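Hypothetical protein (Bacteroides uniformis ATCC 8492, PDB 4QRL) is of unknown function but has a lipocalin-like fold, so it may bind a small hydrophobic ligand within its barrel. Local coordinates at residues E26-D29 with S30-Y33; E95-Y99 with S100-L104. One frame throughout, in Å; residues are numbered along the deposited sequence. Where two conformers were deposited one is given.

Interaction 1 of 2, residues E26-D29 with S30-Y33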
# COMPACT_ATOMS: atom_id res chain seq x y z
N GLU A 26 0.39 0.04 -15.04
CA GLU A 26 1.77 0.50 -14.95
C GLU A 26 2.52 -0.28 -13.92
O GLU A 26 2.03 -0.48 -12.81
CB GLU A 26 1.84 2.00 -14.62
CG GLU A 26 3.23 2.57 -14.82
CD GLU A 26 3.32 4.07 -14.73
OE1 GLU A 26 2.60 4.68 -13.90
OE2 GLU A 26 4.17 4.64 -15.45
N LYS A 27 3.72 -0.75 -14.30
CA LYS A 27 4.62 -1.48 -13.42
C LYS A 27 5.25 -0.49 -12.43
O LYS A 27 5.49 0.66 -12.77
CB LYS A 27 5.69 -2.26 -14.20
CG LYS A 27 5.10 -3.52 -14.85
CD LYS A 27 6.09 -4.21 -15.79
CE LYS A 27 5.40 -5.31 -16.59
NZ LYS A 27 6.38 -6.14 -17.34
N VAL A 28 5.39 -0.93 -11.18
CA VAL A 28 5.93 -0.20 -10.03
C VAL A 28 7.09 -1.01 -9.50
O VAL A 28 6.94 -2.23 -9.30
CB VAL A 28 4.81 -0.06 -8.96
CG1 VAL A 28 5.29 0.63 -7.67
CG2 VAL A 28 3.57 0.61 -9.53
N ASP A 29 8.22 -0.39 -9.25
CA ASP A 29 9.27 -1.27 -8.70
C ASP A 29 9.93 -0.70 -7.45
O ASP A 29 10.96 -1.19 -7.01
CB ASP A 29 10.34 -1.56 -9.77
CG ASP A 29 11.22 -0.39 -10.20
OD1 ASP A 29 10.81 0.78 -9.98
OD2 ASP A 29 12.30 -0.65 -10.78
N SER A 30 9.32 0.32 -6.88
CA SER A 30 9.93 1.06 -5.80
C SER A 30 9.11 1.12 -4.52
O SER A 30 9.50 1.85 -3.63
CB SER A 30 10.15 2.49 -6.30
OG SER A 30 8.94 3.02 -6.82
N VAL A 31 7.97 0.41 -4.43
CA VAL A 31 7.10 0.54 -3.26
C VAL A 31 6.89 -0.81 -2.61
O VAL A 31 6.62 -1.80 -3.30
CB VAL A 31 5.74 1.18 -3.62
CG1 VAL A 31 4.85 1.31 -2.38
CG2 VAL A 31 5.92 2.55 -4.30
N PHE A 32 7.03 -0.84 -1.28
CA PHE A 32 6.93 -2.07 -0.49
C PHE A 32 6.05 -1.82 0.70
O PHE A 32 6.30 -0.85 1.44
CB PHE A 32 8.34 -2.52 -0.02
CG PHE A 32 9.27 -2.82 -1.18
CD1 PHE A 32 9.90 -1.78 -1.87
CD2 PHE A 32 9.42 -4.12 -1.65
CE1 PHE A 32 10.71 -2.05 -2.98
CE2 PHE A 32 10.25 -4.38 -2.75
CZ PHE A 32 10.89 -3.36 -3.40
N TYR A 33 4.97 -2.62 0.87
CA TYR A 33 4.06 -2.46 2.03
C TYR A 33 4.38 -3.53 3.04
O TYR A 33 4.68 -4.66 2.67
CB TYR A 33 2.57 -2.58 1.64
CG TYR A 33 1.90 -1.41 0.97
CD1 TYR A 33 2.64 -0.38 0.39
CD2 TYR A 33 0.51 -1.38 0.82
CE1 TYR A 33 2.01 0.69 -0.23
CE2 TYR A 33 -0.12 -0.33 0.15
CZ TYR A 33 0.63 0.70 -0.38
OH TYR A 33 0.00 1.75 -1.00
O HOH W 1 8.15 2.54 -9.63
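V28 meets V31 across a corner in a single barrel strand, a local contact between side chains three residues apart, just where strand 25-36 changes direction. The chain bends at S30, and the short runs 26-29 and 31-33 point 73° apart. Across the bend, the CG1 methyl of V28 lies 3.9 Å from CG2 of V31, and the two branched side chains cross at a slant. V28 holds CG1 anti to its backbone N (chi1 177°), which carries that methyl toward V31. Beta-branched valine suits both places, since it favours extended backbone and offers a compact apolar surface. The strand turns this corner within the closed antiparallel barrel of the lipocalin-like fold and keeps strand 11-19 beside it before and after the bend, V28 bonding through its backbone to R16 and V31 to L15, while S30 and F32 bond to L45 and I43 of strand 39-45. At the corner itself the residues are small or polar. One water accepts the backbone N-H of D29 at 3.0 Å and is also hydrogen-bonded to OG of S30 at 3.0 Å, bridging the bend through a hydroxyl short enough to stay close to the chain. Beyond it the F32 ring turns back, and its CE1 comes 4.1 Å from the carbonyl O of D29, while the ring also meets that of F116.

Interaction 2 of 2, residues E95-Y99 with S100-L104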
# COMPACT_ATOMS: atom_id res chain seq x y z
N GLU A 95 -9.32 -8.02 -2.90
CA GLU A 95 -9.81 -8.83 -4.02
C GLU A 95 -9.16 -10.18 -4.02
O GLU A 95 -9.74 -11.18 -4.48
CB GLU A 95 -9.54 -8.10 -5.35
CG GLU A 95 -10.42 -6.87 -5.54
CD GLU A 95 -10.51 -6.36 -6.96
OE1 GLU A 95 -9.62 -6.68 -7.78
OE2 GLU A 95 -11.47 -5.62 -7.25
N ASP A 96 -7.91 -10.24 -3.53
CA ASP A 96 -7.18 -11.49 -3.46
C ASP A 96 -6.17 -11.46 -2.37
O ASP A 96 -5.47 -10.45 -2.21
CB ASP A 96 -6.46 -11.82 -4.79
CG ASP A 96 -5.65 -13.11 -4.73
OD1 ASP A 96 -6.27 -14.19 -4.69
OD2 ASP A 96 -4.41 -13.03 -4.67
N LEU A 97 -6.09 -12.56 -1.62
CA LEU A 97 -5.06 -12.74 -0.62
C LEU A 97 -4.71 -14.21 -0.52
O LEU A 97 -5.56 -15.04 -0.24
CB LEU A 97 -5.41 -12.16 0.76
CG LEU A 97 -4.43 -12.51 1.92
CD1 LEU A 97 -3.06 -11.85 1.73
CD2 LEU A 97 -5.04 -12.13 3.28
N SER A 98 -3.43 -14.50 -0.72
CA SER A 98 -2.83 -15.82 -0.48
C SER A 98 -1.48 -15.52 0.14
O SER A 98 -1.11 -14.35 0.21
CB SER A 98 -2.74 -16.62 -1.78
OG SER A 98 -1.76 -16.11 -2.67
N TYR A 99 -0.74 -16.52 0.52
CA TYR A 99 0.60 -16.31 1.08
C TYR A 99 1.55 -15.57 0.11
O TYR A 99 2.48 -14.91 0.57
CB TYR A 99 1.22 -17.67 1.44
CG TYR A 99 2.43 -17.54 2.33
CD1 TYR A 99 2.32 -17.05 3.63
CD2 TYR A 99 3.69 -17.92 1.88
CE1 TYR A 99 3.43 -16.93 4.46
CE2 TYR A 99 4.81 -17.83 2.71
CZ TYR A 99 4.68 -17.31 3.99
OH TYR A 99 5.78 -17.21 4.81
N SER A 100 1.36 -15.69 -1.21
CA SER A 100 2.29 -15.04 -2.14
C SER A 100 1.68 -13.89 -2.96
O SER A 100 2.42 -13.13 -3.57
CB SER A 100 2.87 -16.10 -3.08
OG SER A 100 1.81 -16.73 -3.76
N SER A 101 0.34 -13.73 -2.95
CA SER A 101 -0.34 -12.74 -3.77
C SER A 101 -1.32 -11.86 -2.96
O SER A 101 -2.05 -12.37 -2.11
CB SER A 101 -1.11 -13.44 -4.89
OG SER A 101 -1.95 -12.52 -5.56
N LEU A 102 -1.35 -10.58 -3.26
CA LEU A 102 -2.25 -9.61 -2.62
C LEU A 102 -2.77 -8.63 -3.68
O LEU A 102 -1.98 -8.09 -4.45
CB LEU A 102 -1.58 -8.85 -1.45
CG LEU A 102 -2.41 -7.73 -0.76
CD1 LEU A 102 -3.67 -8.28 -0.05
CD2 LEU A 102 -1.58 -6.97 0.25
N ARG A 103 -4.09 -8.44 -3.72
CA ARG A 103 -4.72 -7.54 -4.67
C ARG A 103 -5.70 -6.66 -3.91
O ARG A 103 -6.67 -7.16 -3.30
CB ARG A 103 -5.41 -8.36 -5.79
CG ARG A 103 -5.86 -7.56 -6.99
CD ARG A 103 -6.71 -8.46 -7.87
NE ARG A 103 -7.15 -7.78 -9.08
CZ ARG A 103 -6.52 -7.85 -10.25
NH1 ARG A 103 -5.41 -8.56 -10.38
NH2 ARG A 103 -7.00 -7.21 -11.31
N LEU A 104 -5.42 -5.35 -3.90
CA LEU A 104 -6.21 -4.33 -3.23
C LEU A 104 -6.94 -3.47 -4.27
O LEU A 104 -6.39 -3.19 -5.33
CB LEU A 104 -5.31 -3.45 -2.33
CG LEU A 104 -4.57 -4.15 -1.18
CD1 LEU A 104 -3.77 -3.14 -0.37
CD2 LEU A 104 -5.53 -4.95 -0.28
O HOH W 2 -10.01 -7.03 -10.71
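The side chains of E95 and R103 cross at a slant on neighbouring strands of a hairpin, and their end groups meet edge-on, the carboxylate and guanidinium planes only 1° apart. In the conformer given here, R103, extended from CG to NE, presents its NE-H to OE1 of E95, 3.0 Å away; the acceptor lies in the guanidinium plane and is met nearly along its C-O axis. A water donates to E95 OE1 and accepts from R103 NH2, closing a small ring beside this salt bridge. A classic beta bulge sets E95 and D96 both opposite R103, whose carbonyl O takes the N-H of E95 at 2.8 Å and, weakly, that of D96. D96 instead turns its carboxylate along the hairpin, with CG anti to the backbone N (chi1 178°), and OD2 accepts the hydroxyl OG of S101 at 2.7 Å. With D96 replaced by alanine, the S101 hydroxyl would probably lose this acceptor and be free to turn. Nearer the turn, OG of S98 accepts the N-H of S101 at 3.2 Å, a role that suits a short hydroxyl side chain. On the other face, CD1 of L97 meets CD1 of L102 at 4.0 Å, and both leucines touch W13. The hairpin end thus has a charged, hydroxyl-rich face and an apolar one, and R103, when so placed, probably favours the ionised form of E95.

In the fold
From the N terminus, strand 11-19 leads into strand 25-36, where interaction 1 marks a bend inside one strand and closes no loop of its own. That strand lies between 11-19 and 39-45 in the barrel, so the bend sits inside two successive hairpins. Much later, interaction 2 closes the tight turn between strands 89-97 and 101-106, after which strand 109-115 completes the row. The two contacts follow in series, neither nested nor crossed, with centres about 15 Å apart and nearest atoms about 5 Å apart, without touching. Both belong to the same closed sheet, and side chains of strand 11-19 border both contacts.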